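Local coordinates for nicotinate-nucleotide--dimethylbenzimidazole phosphoribosyltransferase (Thermus thermophilus HB8, PDB 1WX1), which probably transfers the phosphoribosyl group of nicotinate mononucleotide to 5,6-dimethylbenzimidazole, yielding alpha-ribazole 5'-phosphate and nicotinate in cobalamin biosynthesis, at residues A[17-20]-A[21-24]; A[148-152]-A[153-157]; A[172-175]-A[176-180]; A[323-327]-A[328-332]. One frame throughout, in Å; residues are numbered along the deposited sequence.

Contact 1. Residues A[17-20]-A[21-24]; sequences TKPP and RALG
P19 and A22 close a type II beta turn, with P20 and R21 at its two corners, in the loop between helices 3-14 and 24-37. The closing bond runs from A22 N to P19 O over 3.0 Å. The methyl of A22 turns back over the first proline, its CB 3.6 Å from P19 CD, so an apolar contact accompanies the polar one. R21 holds the third position with a positive phi of 67°, which brings its side chain close to the preceding carbonyl. Its CB lies 2.8 Å from P20 O, a close approach that follows from positive phi in a residue that has a CB. CG, set beside the backbone N with chi1 at -58°, rests 3.4 Å from P20 C. CD carries the chain outward, and a bend at chi3 (-101°) folds the end back, so that P20 O lies over one face of the guanidinium. NE and CZ stay near that same oxygen, CZ at 3.9 Å from P20 O, and NH1 is 3.8 Å from it. At the tip NH2 comes to 4.1 Å from P20 CB. K18 brings its CD towards the A22 methyl, while its ammonium is held by a salt bridge to E27. L302 of the second subunit packs on K18 and P19. A type I turn, R21 to G24, follows directly and leads into helix 24-37; it is closed by G24 N to R21 O at 3.1 Å, and R21 O also accepts from R279 NH2 of the second subunit.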
ATOM      1  N   THR A  17     -19.377  -5.677 -10.072  1.00 27.70           N
ATOM      2  CA  THR A  17     -20.230  -5.714  -8.890  1.00 29.27           C
ATOM      3  C   THR A  17     -19.727  -4.899  -7.704  1.00 30.45           C
ATOM      4  O   THR A  17     -19.193  -5.437  -6.733  1.00 31.30           O
ATOM      5  CB  THR A  17     -20.488  -7.171  -8.434  1.00 29.58           C
ATOM      6  OG1 THR A  17     -19.243  -7.866  -8.294  1.00 29.25           O
ATOM      7  CG2 THR A  17     -21.360  -7.897  -9.458  1.00 29.54           C
ATOM      8  N   LYS A  18     -19.919  -3.589  -7.798  1.00 31.14           N
ATOM      9  CA  LYS A  18     -19.536  -2.649  -6.754  1.00 33.30           C
ATOM     10  C   LYS A  18     -19.969  -1.247  -7.163  1.00 32.66           C
ATOM     11  O   LYS A  18     -20.139  -0.961  -8.350  1.00 31.31           O
ATOM     12  CB  LYS A  18     -18.021  -2.705  -6.493  1.00 33.77           C
ATOM     13  CG  LYS A  18     -17.142  -2.722  -7.726  1.00 38.44           C
ATOM     14  CD  LYS A  18     -16.979  -1.350  -8.332  1.00 40.05           C
ATOM     15  CE  LYS A  18     -15.951  -1.378  -9.452  1.00 40.02           C
ATOM     16  NZ  LYS A  18     -15.727  -0.023 -10.012  1.00 40.41           N
ATOM     17  N   PRO A  19     -20.175  -0.356  -6.183  1.00 32.92           N
ATOM     18  CA  PRO A  19     -20.596   1.013  -6.500  1.00 33.82           C
ATOM     19  C   PRO A  19     -19.588   1.680  -7.431  1.00 35.05           C
ATOM     20  O   PRO A  19     -18.398   1.370  -7.393  1.00 32.59           O
ATOM     21  CB  PRO A  19     -20.647   1.689  -5.129  1.00 34.28           C
ATOM     22  CG  PRO A  19     -20.917   0.545  -4.186  1.00 35.34           C
ATOM     23  CD  PRO A  19     -20.021  -0.538  -4.729  1.00 34.43           C
ATOM     24  N   PRO A  20     -20.055   2.598  -8.289  1.00 36.52           N
ATOM     25  CA  PRO A  20     -19.149   3.285  -9.212  1.00 36.60           C
ATOM     26  C   PRO A  20     -18.046   4.012  -8.451  1.00 35.63           C
ATOM     27  O   PRO A  20     -18.312   4.695  -7.461  1.00 33.35           O
ATOM     28  CB  PRO A  20     -20.073   4.258  -9.942  1.00 38.05           C
ATOM     29  CG  PRO A  20     -21.385   3.517  -9.952  1.00 39.43           C
ATOM     30  CD  PRO A  20     -21.454   2.981  -8.543  1.00 38.60           C
ATOM     31  N   ARG A  21     -16.807   3.848  -8.903  1.00 35.04           N
ATOM     32  CA  ARG A  21     -15.668   4.505  -8.271  1.00 33.50           C
ATOM     33  C   ARG A  21     -15.396   3.991  -6.862  1.00 31.07           C
ATOM     34  O   ARG A  21     -14.612   4.585  -6.134  1.00 29.61           O
ATOM     35  CB  ARG A  21     -15.910   6.018  -8.227  1.00 37.07           C
ATOM     36  CG  ARG A  21     -16.143   6.615  -9.609  1.00 42.67           C
ATOM     37  CD  ARG A  21     -16.724   8.047  -9.562  1.00 48.13           C
ATOM     38  NE  ARG A  21     -18.170   8.076  -9.800  1.00 53.35           N
ATOM     39  CZ  ARG A  21     -19.114   8.281  -8.870  1.00 54.86           C
ATOM     40  NH1 ARG A  21     -18.809   8.489  -7.584  1.00 56.26           N
ATOM     41  NH2 ARG A  21     -20.394   8.277  -9.230  1.00 55.01           N
ATOM     42  N   ALA A  22     -16.027   2.883  -6.485  1.00 26.63           N
ATOM     43  CA  ALA A  22     -15.843   2.329  -5.142  1.00 26.98           C
ATOM     44  C   ALA A  22     -14.416   1.874  -4.833  1.00 25.76           C
ATOM     45  O   ALA A  22     -14.023   1.820  -3.671  1.00 23.96           O
ATOM     46  CB  ALA A  22     -16.817   1.167  -4.910  1.00 26.27           C
ATOM     47  N   LEU A  23     -13.638   1.551  -5.860  1.00 25.97           N
ATOM     48  CA  LEU A  23     -12.267   1.107  -5.631  1.00 26.31           C
ATOM     49  C   LEU A  23     -11.230   2.204  -5.896  1.00 25.85           C
ATOM     50  O   LEU A  23     -10.058   1.932  -6.155  1.00 24.59           O
ATOM     51  CB  LEU A  23     -11.980  -0.153  -6.455  1.00 25.25           C
ATOM     52  CG  LEU A  23     -12.750  -1.387  -5.955  1.00 25.58           C
ATOM     53  CD1 LEU A  23     -12.442  -2.587  -6.835  1.00 25.97           C
ATOM     54  CD2 LEU A  23     -12.378  -1.686  -4.503  1.00 23.61           C
ATOM     55  N   GLY A  24     -11.695   3.448  -5.812  1.00 25.50           N
ATOM     56  CA  GLY A  24     -10.846   4.617  -5.984  1.00 24.96           C
ATOM     57  C   GLY A  24      -9.742   4.634  -7.025  1.00 24.09           C
ATOM     58  O   GLY A  24      -9.942   4.262  -8.182  1.00 23.62           O
TER

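Contact 2. Residues A[148-152]-A[153-157]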
ATOM      1  N   ARG A 148      16.947  -6.619 -19.199  1.00 13.90           N
ATOM      2  CA  ARG A 148      16.643  -7.703 -20.123  1.00 14.48           C
ATOM      3  C   ARG A 148      16.757  -9.051 -19.431  1.00 14.54           C
ATOM      4  O   ARG A 148      15.950  -9.960 -19.671  1.00 14.91           O
ATOM      5  CB  ARG A 148      17.572  -7.666 -21.344  1.00 14.26           C
ATOM      6  CG  ARG A 148      17.385  -8.840 -22.315  1.00 16.64           C
ATOM      7  CD  ARG A 148      15.912  -9.078 -22.689  1.00 21.46           C
ATOM      8  NE  ARG A 148      15.266  -7.883 -23.225  1.00 24.26           N
ATOM      9  CZ  ARG A 148      13.994  -7.826 -23.617  1.00 26.57           C
ATOM     10  NH1 ARG A 148      13.220  -8.899 -23.537  1.00 26.58           N
ATOM     11  NH2 ARG A 148      13.493  -6.693 -24.092  1.00 27.39           N
ATOM     12  N   ARG A 149      17.760  -9.199 -18.572  1.00 15.39           N
ATOM     13  CA  ARG A 149      17.877 -10.469 -17.861  1.00 18.59           C
ATOM     14  C   ARG A 149      16.705 -10.657 -16.907  1.00 17.16           C
ATOM     15  O   ARG A 149      16.201 -11.759 -16.753  1.00 16.50           O
ATOM     16  CB  ARG A 149      19.126 -10.574 -17.044  1.00 21.46           C
ATOM     17  CG  ARG A 149      19.173 -11.925 -16.339  1.00 31.37           C
ATOM     18  CD  ARG A 149      20.297 -11.893 -15.362  1.00 36.52           C
ATOM     19  NE  ARG A 149      20.393 -13.070 -14.519  1.00 43.09           N
ATOM     20  CZ  ARG A 149      21.156 -13.104 -13.429  1.00 45.01           C
ATOM     21  NH1 ARG A 149      21.876 -12.037 -13.081  1.00 46.30           N
ATOM     22  NH2 ARG A 149      21.171 -14.174 -12.655  1.00 47.06           N
ATOM     23  N   ALA A 150      16.273  -9.580 -16.255  1.00 15.94           N
ATOM     24  CA  ALA A 150      15.154  -9.671 -15.315  1.00 15.85           C
ATOM     25  C   ALA A 150      13.922 -10.125 -16.084  1.00 16.47           C
ATOM     26  O   ALA A 150      13.195 -11.014 -15.643  1.00 16.86           O
ATOM     27  CB  ALA A 150      14.895  -8.303 -14.635  1.00 16.23           C
ATOM     28  N   ILE A 151      13.730  -9.530 -17.258  1.00 16.22           N
ATOM     29  CA  ILE A 151      12.608  -9.852 -18.126  1.00 17.67           C
ATOM     30  C   ILE A 151      12.716 -11.285 -18.662  1.00 18.42           C
ATOM     31  O   ILE A 151      11.738 -12.029 -18.662  1.00 16.84           O
ATOM     32  CB  ILE A 151      12.540  -8.858 -19.311  1.00 20.07           C
ATOM     33  CG1 ILE A 151      12.327  -7.437 -18.772  1.00 20.86           C
ATOM     34  CG2 ILE A 151      11.403  -9.234 -20.260  1.00 21.73           C
ATOM     35  CD1 ILE A 151      12.557  -6.336 -19.810  1.00 20.03           C
ATOM     36  N   ALA A 152      13.907 -11.668 -19.116  1.00 18.75           N
ATOM     37  CA  ALA A 152      14.122 -13.009 -19.646  1.00 19.37           C
ATOM     38  C   ALA A 152      13.864 -14.056 -18.565  1.00 21.52           C
ATOM     39  O   ALA A 152      13.463 -15.181 -18.856  1.00 21.74           O
ATOM     40  CB  ALA A 152      15.553 -13.144 -20.178  1.00 18.90           C
ATOM     41  N   GLU A 153      14.083 -13.684 -17.310  1.00 22.01           N
ATOM     42  CA  GLU A 153      13.867 -14.623 -16.224  1.00 22.66           C
ATOM     43  C   GLU A 153      12.426 -14.644 -15.716  1.00 21.75           C
ATOM     44  O   GLU A 153      12.126 -15.321 -14.741  1.00 20.86           O
ATOM     45  CB  GLU A 153      14.841 -14.337 -15.084  1.00 24.45           C
ATOM     46  CG  GLU A 153      16.278 -14.251 -15.566  1.00 30.56           C
ATOM     47  CD  GLU A 153      17.272 -14.732 -14.542  1.00 34.81           C
ATOM     48  OE1 GLU A 153      17.125 -14.372 -13.355  1.00 37.67           O
ATOM     49  OE2 GLU A 153      18.209 -15.464 -14.929  1.00 36.78           O
ATOM     50  N   GLY A 154      11.540 -13.891 -16.362  1.00 20.30           N
ATOM     51  CA  GLY A 154      10.143 -13.929 -15.960  1.00 20.89           C
ATOM     52  C   GLY A 154       9.464 -12.735 -15.317  1.00 19.68           C
ATOM     53  O   GLY A 154       8.315 -12.848 -14.890  1.00 17.62           O
ATOM     54  N   ALA A 155      10.135 -11.593 -15.243  1.00 16.93           N
ATOM     55  CA  ALA A 155       9.510 -10.426 -14.629  1.00 18.60           C
ATOM     56  C   ALA A 155       8.277  -9.987 -15.428  1.00 17.32           C
ATOM     57  O   ALA A 155       8.329  -9.894 -16.656  1.00 18.61           O
ATOM     58  CB  ALA A 155      10.516  -9.280 -14.542  1.00 16.63           C
ATOM     59  N   THR A 156       7.172  -9.730 -14.730  1.00 17.98           N
ATOM     60  CA  THR A 156       5.939  -9.278 -15.380  1.00 18.81           C
ATOM     61  C   THR A 156       5.695  -7.798 -15.077  1.00 18.99           C
ATOM     62  O   THR A 156       4.786  -7.173 -15.621  1.00 19.08           O
ATOM     63  CB  THR A 156       4.725 -10.103 -14.930  1.00 18.53           C
ATOM     64  OG1 THR A 156       4.473  -9.869 -13.544  1.00 18.59           O
ATOM     65  CG2 THR A 156       4.992 -11.594 -15.152  1.00 19.76           C
ATOM     66  N   LEU A 157       6.499  -7.257 -14.173  1.00 19.78           N
ATOM     67  CA  LEU A 157       6.460  -5.837 -13.833  1.00 20.29           C
ATOM     68  C   LEU A 157       7.880  -5.539 -13.393  1.00 19.10           C
ATOM     69  O   LEU A 157       8.536  -6.383 -12.780  1.00 16.41           O
ATOM     70  CB  LEU A 157       5.440  -5.513 -12.737  1.00 24.46           C
ATOM     71  CG  LEU A 157       5.406  -6.165 -11.362  1.00 26.33           C
ATOM     72  CD1 LEU A 157       4.486  -5.339 -10.477  1.00 30.03           C
ATOM     73  CD2 LEU A 157       4.909  -7.599 -11.462  1.00 27.38           C
TER
HETATM   74  O   HOH W   1       9.099 -11.634 -18.651  1.00 30.05           O
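A150 and A155 meet in a Schellman motif that ends helix 133-152, where G154 takes up positive phi and turns the chain towards strand 157-163. Two backbone bonds make the motif: A155 N reaches back to A150 O over 3.1 Å with a nearly straight N-H (157°), and inside it G154 N bonds to I151 O. This inner side is the compact one. The A155 methyl lies 3.4 Å from A150 O and turns towards the last helical turn, and both alanines pack on A48 of strand 47-54. The outer side is looser: E153 is exposed there, and a single long, weak bond is the polar link between its side chain and that of R149. R149, extended with CG opposite its backbone N (chi1 -180°), runs past E153, and its NE makes this salt bridge of 3.3 Å to E153 OE2. That oxygen sits at the guanidinium edge, in its plane, yet the carboxylate is turned 76° from it, so the two groups meet through a single N-H. Each has a firmer partner elsewhere: R149 NH2 gives to P111 O and E153 OE1 bonds to Y97 OH. A leucine in place of R149 would probably leave E153 OE2 without its charged mate and P111 O without that donor. A water joins the helix end to the loop that leaves it, donating to I151 O at 2.7 Å and to A155 O at 2.8 Å.

Contact 3. Residues A[172-175]-A[176-180]; sequences AALT and AALLG
T175, A176 and L174 have the most surface buried where the last two turns of helix 167-179 follow one another. Regular helical bonds of 2.9 Å link the turns, among them L178 N to L174 O and L179 N to T175 O. T175 presents its methyl to the next turn: CG2, opposite the backbone N, lies 3.8 Å from L179 CD1, and the two side chains run side by side in the same direction. The other branch of T175, OG1, stands beside the backbone N at chi1 -63°, where it bonds back to A171 O and also to Q286 NE2, so this buried hydroxyl has two partners, while the methyl packs on L179. L174 and L178 meet at a slant instead, with L174 CD1 reaching 3.8 Å from L178 CG; the chi2 of 57° brings that methyl round to its neighbour one turn on. A176, short as it is, fits its CB against the preceding turn, 3.3 Å from A172 O. G180 then leaves the helix with positive phi. Several helices pack around this part of the helix: T175 and L178 pack on helix 252-264, L174 and A177 on helix 218-225, A176 and A177 on L209 of helix 195-210, and A172, T175 and A176 touch V186 of helix 183-186.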
ATOM      1  N   ALA A 172      19.280  15.632  -7.918  1.00 14.71           N
ATOM      2  CA  ALA A 172      18.750  16.991  -7.903  1.00 16.81           C
ATOM      3  C   ALA A 172      19.265  17.772  -9.108  1.00 18.07           C
ATOM      4  O   ALA A 172      18.513  18.511  -9.750  1.00 18.82           O
ATOM      5  CB  ALA A 172      19.145  17.698  -6.609  1.00 17.10           C
ATOM      6  N   ALA A 173      20.547  17.599  -9.418  1.00 17.17           N
ATOM      7  CA  ALA A 173      21.157  18.291 -10.543  1.00 17.73           C
ATOM      8  C   ALA A 173      20.530  17.844 -11.858  1.00 19.10           C
ATOM      9  O   ALA A 173      20.161  18.673 -12.701  1.00 18.89           O
ATOM     10  CB  ALA A 173      22.662  18.034 -10.565  1.00 18.76           C
ATOM     11  N   LEU A 174      20.409  16.531 -12.026  1.00 17.07           N
ATOM     12  CA  LEU A 174      19.831  15.972 -13.238  1.00 16.54           C
ATOM     13  C   LEU A 174      18.372  16.394 -13.381  1.00 17.18           C
ATOM     14  O   LEU A 174      17.918  16.733 -14.476  1.00 18.61           O
ATOM     15  CB  LEU A 174      19.934  14.446 -13.218  1.00 17.53           C
ATOM     16  CG  LEU A 174      19.337  13.719 -14.429  1.00 19.45           C
ATOM     17  CD1 LEU A 174      20.000  14.221 -15.707  1.00 19.12           C
ATOM     18  CD2 LEU A 174      19.544  12.215 -14.279  1.00 16.40           C
ATOM     19  N   THR A 175      17.640  16.380 -12.274  1.00 17.67           N
ATOM     20  CA  THR A 175      16.235  16.762 -12.314  1.00 18.32           C
ATOM     21  C   THR A 175      16.098  18.234 -12.694  1.00 20.42           C
ATOM     22  O   THR A 175      15.307  18.590 -13.569  1.00 20.54           O
ATOM     23  CB  THR A 175      15.559  16.511 -10.961  1.00 17.31           C
ATOM     24  OG1 THR A 175      15.587  15.107 -10.670  1.00 17.87           O
ATOM     25  CG2 THR A 175      14.109  16.992 -10.987  1.00 18.80           C
ATOM     26  N   ALA A 176      16.879  19.088 -12.039  1.00 21.18           N
ATOM     27  CA  ALA A 176      16.842  20.517 -12.323  1.00 21.96           C
ATOM     28  C   ALA A 176      17.187  20.787 -13.787  1.00 22.04           C
ATOM     29  O   ALA A 176      16.523  21.582 -14.456  1.00 23.06           O
ATOM     30  CB  ALA A 176      17.813  21.262 -11.400  1.00 20.69           C
ATOM     31  N   ALA A 177      18.214  20.109 -14.289  1.00 20.99           N
ATOM     32  CA  ALA A 177      18.645  20.290 -15.667  1.00 22.20           C
ATOM     33  C   ALA A 177      17.586  19.861 -16.686  1.00 24.72           C
ATOM     34  O   ALA A 177      17.307  20.585 -17.643  1.00 22.47           O
ATOM     35  CB  ALA A 177      19.947  19.529 -15.910  1.00 20.18           C
ATOM     36  N   LEU A 178      16.997  18.686 -16.477  1.00 23.27           N
ATOM     37  CA  LEU A 178      15.977  18.173 -17.387  1.00 24.22           C
ATOM     38  C   LEU A 178      14.659  18.936 -17.328  1.00 25.35           C
ATOM     39  O   LEU A 178      13.992  19.101 -18.345  1.00 28.03           O
ATOM     40  CB  LEU A 178      15.699  16.695 -17.096  1.00 21.86           C
ATOM     41  CG  LEU A 178      16.879  15.734 -17.228  1.00 22.34           C
ATOM     42  CD1 LEU A 178      16.413  14.310 -16.937  1.00 21.89           C
ATOM     43  CD2 LEU A 178      17.454  15.827 -18.624  1.00 24.29           C
ATOM     44  N   LEU A 179      14.279  19.390 -16.137  1.00 26.45           N
ATOM     45  CA  LEU A 179      13.023  20.110 -15.973  1.00 28.95           C
ATOM     46  C   LEU A 179      13.178  21.630 -15.958  1.00 31.76           C
ATOM     47  O   LEU A 179      12.184  22.355 -15.943  1.00 32.87           O
ATOM     48  CB  LEU A 179      12.333  19.663 -14.687  1.00 26.52           C
ATOM     49  CG  LEU A 179      12.042  18.166 -14.560  1.00 26.35           C
ATOM     50  CD1 LEU A 179      11.283  17.924 -13.276  1.00 25.89           C
ATOM     51  CD2 LEU A 179      11.233  17.674 -15.752  1.00 25.36           C
ATOM     52  N   GLY A 180      14.419  22.104 -15.959  1.00 31.76           N
ATOM     53  CA  GLY A 180      14.663  23.537 -15.943  1.00 33.82           C
ATOM     54  C   GLY A 180      14.261  24.187 -14.634  1.00 34.87           C
ATOM     55  O   GLY A 180      13.795  25.326 -14.612  1.00 36.79           O
TER

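Contact 4. Residues A[323-327]-A[328-332]; sequences HMATF and QEAGV
A capping box between T326 and E329 starts the short helix 327-330, each residue bonding to the other's backbone. T326 N donates to E329 OE2 over 3.1 Å, meeting this oxygen from above the carboxylate plane. In return E329 N gives to T326 OG1 at 3.1 Å, though OG1 is crowded in the model, which makes this bond less certain. With chi1 at 61° the hydroxyl sits between the backbone N and the carbonyl carbon, where it also bonds a water shared with Q328 OE1. A valine at T326 would probably leave E329 N without its cap and the water without one of its anchors. The other carboxylate oxygen, E329 OE1, is taken by R12 in a salt bridge. T326 occupies the N-cap position of this one-turn helix, closed by A330 N to T326 O at 2.8 Å. Beside it, the A325 and A330 methyls touch (CB to CB 3.9 Å), and A330 packs on N77 of the second subunit. At the far end G331 takes positive phi and V332 N returns to F327 O at 3.1 Å. V332 CG1 lies in the plane of the F327 ring, at its edge, 3.9 Å from F327 CD1.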
ATOM      1  N   HIS A 323     -11.149  -8.820 -12.995  1.00 20.53           N
ATOM      2  CA  HIS A 323     -11.494 -10.234 -12.986  1.00 20.86           C
ATOM      3  C   HIS A 323     -12.758 -10.447 -12.147  1.00 22.08           C
ATOM      4  O   HIS A 323     -13.267 -11.564 -12.042  1.00 21.11           O
ATOM      5  CB  HIS A 323     -10.330 -11.058 -12.435  1.00 21.89           C
ATOM      6  CG  HIS A 323      -9.150 -11.115 -13.357  1.00 22.65           C
ATOM      7  ND1 HIS A 323      -8.870 -12.222 -14.137  1.00 23.71           N
ATOM      8  CD2 HIS A 323      -8.204 -10.199 -13.654  1.00 21.67           C
ATOM      9  CE1 HIS A 323      -7.800 -11.979 -14.869  1.00 23.12           C
ATOM     10  NE2 HIS A 323      -7.373 -10.759 -14.600  1.00 23.12           N
ATOM     11  N   MET A 324     -13.256  -9.372 -11.545  1.00 20.81           N
ATOM     12  CA  MET A 324     -14.479  -9.445 -10.754  1.00 22.69           C
ATOM     13  C   MET A 324     -15.619  -9.739 -11.719  1.00 24.15           C
ATOM     14  O   MET A 324     -15.476  -9.568 -12.931  1.00 24.70           O
ATOM     15  CB  MET A 324     -14.783  -8.111 -10.072  1.00 20.88           C
ATOM     16  CG  MET A 324     -13.941  -7.779  -8.859  1.00 23.81           C
ATOM     17  SD  MET A 324     -14.279  -6.088  -8.336  1.00 25.96           S
ATOM     18  CE  MET A 324     -15.991  -6.231  -7.785  1.00 24.31           C
ATOM     19  N   ALA A 325     -16.751 -10.171 -11.179  1.00 24.67           N
ATOM     20  CA  ALA A 325     -17.918 -10.447 -12.007  1.00 26.00           C
ATOM     21  C   ALA A 325     -18.678  -9.139 -12.194  1.00 25.92           C
ATOM     22  O   ALA A 325     -18.613  -8.251 -11.338  1.00 25.70           O
ATOM     23  CB  ALA A 325     -18.811 -11.467 -11.321  1.00 26.79           C
ATOM     24  N   THR A 326     -19.381  -9.009 -13.314  1.00 26.51           N
ATOM     25  CA  THR A 326     -20.174  -7.812 -13.564  1.00 28.20           C
ATOM     26  C   THR A 326     -21.561  -8.079 -12.982  1.00 29.41           C
ATOM     27  O   THR A 326     -21.886  -9.221 -12.656  1.00 28.79           O
ATOM     28  CB  THR A 326     -20.330  -7.527 -15.075  1.00 29.32           C
ATOM     29  OG1 THR A 326     -20.999  -8.629 -15.702  1.00 27.65           O
ATOM     30  CG2 THR A 326     -18.974  -7.322 -15.723  1.00 28.84           C
ATOM     31  N   PHE A 327     -22.370  -7.033 -12.850  1.00 32.37           N
ATOM     32  CA  PHE A 327     -23.723  -7.176 -12.313  1.00 35.23           C
ATOM     33  C   PHE A 327     -24.472  -8.265 -13.074  1.00 37.62           C
ATOM     34  O   PHE A 327     -25.097  -9.148 -12.479  1.00 37.45           O
ATOM     35  CB  PHE A 327     -24.481  -5.854 -12.438  1.00 35.79           C
ATOM     36  CG  PHE A 327     -24.025  -4.801 -11.469  1.00 36.65           C
ATOM     37  CD1 PHE A 327     -24.341  -4.901 -10.117  1.00 37.93           C
ATOM     38  CD2 PHE A 327     -23.287  -3.707 -11.905  1.00 36.87           C
ATOM     39  CE1 PHE A 327     -23.919  -3.929  -9.208  1.00 38.86           C
ATOM     40  CE2 PHE A 327     -22.859  -2.731 -11.004  1.00 37.44           C
ATOM     41  CZ  PHE A 327     -23.180  -2.839  -9.655  1.00 37.95           C
ATOM     42  N   GLN A 328     -24.384  -8.197 -14.397  1.00 38.68           N
ATOM     43  CA  GLN A 328     -25.054  -9.149 -15.269  1.00 40.17           C
ATOM     44  C   GLN A 328     -24.518 -10.562 -15.094  1.00 39.70           C
ATOM     45  O   GLN A 328     -25.279 -11.528 -15.108  1.00 40.54           O
ATOM     46  CB  GLN A 328     -24.899  -8.699 -16.722  1.00 42.44           C
ATOM     47  CG  GLN A 328     -25.687  -9.516 -17.727  1.00 46.64           C
ATOM     48  CD  GLN A 328     -25.679  -8.886 -19.108  1.00 49.33           C
ATOM     49  OE1 GLN A 328     -24.624  -8.718 -19.723  1.00 50.35           O
ATOM     50  NE2 GLN A 328     -26.861  -8.528 -19.600  1.00 51.03           N
ATOM     51  N   GLU A 329     -23.205 -10.677 -14.918  1.00 39.06           N
ATOM     52  CA  GLU A 329     -22.559 -11.975 -14.746  1.00 37.09           C
ATOM     53  C   GLU A 329     -22.870 -12.637 -13.407  1.00 36.98           C
ATOM     54  O   GLU A 329     -23.016 -13.858 -13.331  1.00 36.29           O
ATOM     55  CB  GLU A 329     -21.039 -11.825 -14.886  1.00 37.18           C
ATOM     56  CG  GLU A 329     -20.574 -11.415 -16.279  1.00 36.21           C
ATOM     57  CD  GLU A 329     -19.084 -11.092 -16.342  1.00 36.07           C
ATOM     58  OE1 GLU A 329     -18.595 -10.766 -17.445  1.00 36.08           O
ATOM     59  OE2 GLU A 329     -18.403 -11.160 -15.296  1.00 33.90           O
ATOM     60  N   ALA A 330     -22.970 -11.829 -12.355  1.00 35.34           N
ATOM     61  CA  ALA A 330     -23.234 -12.348 -11.016  1.00 35.86           C
ATOM     62  C   ALA A 330     -24.709 -12.380 -10.640  1.00 35.97           C
ATOM     63  O   ALA A 330     -25.081 -13.019  -9.661  1.00 37.79           O
ATOM     64  CB  ALA A 330     -22.460 -11.532  -9.984  1.00 34.08           C
ATOM     65  N   GLY A 331     -25.546 -11.692 -11.409  1.00 36.77           N
ATOM     66  CA  GLY A 331     -26.963 -11.669 -11.097  1.00 37.42           C
ATOM     67  C   GLY A 331     -27.241 -10.798  -9.886  1.00 38.35           C
ATOM     68  O   GLY A 331     -28.021 -11.162  -9.002  1.00 38.10           O
ATOM     69  N   VAL A 332     -26.580  -9.647  -9.840  1.00 38.48           N
ATOM     70  CA  VAL A 332     -26.753  -8.700  -8.746  1.00 38.27           C
ATOM     71  C   VAL A 332     -27.579  -7.535  -9.282  1.00 39.96           C
ATOM     72  O   VAL A 332     -27.310  -7.040 -10.376  1.00 39.39           O
ATOM     73  CB  VAL A 332     -25.384  -8.171  -8.235  1.00 36.96           C
ATOM     74  CG1 VAL A 332     -25.593  -7.140  -7.126  1.00 34.44           C
ATOM     75  CG2 VAL A 332     -24.542  -9.326  -7.720  1.00 36.23           C
TER
HETATM   76  O   HOH W   2     -21.705  -8.343 -18.452  1.00 52.44           O

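From the N terminus the four contacts follow in series, and none nests within or crosses another. Contact 1 turns the chain between helices 3-14 and 24-37. Contact 2 joins helix 133-152 to strand 157-163 of the parallel sheet, and contact 3 finishes helix 167-179 on the opposite side of the chain's centre. Contact 4 lies near the C terminus, beyond helix 306-321, yet it returns to contact 1: T17 N lies 3.0 Å from A325 O, a probable hydrogen bond, and M324 packs on T17. Contacts 1 and 4 both touch the second subunit; contacts 2 and 3 do not. Contact 3 lies about 48 Å from contact 4, centre to centre.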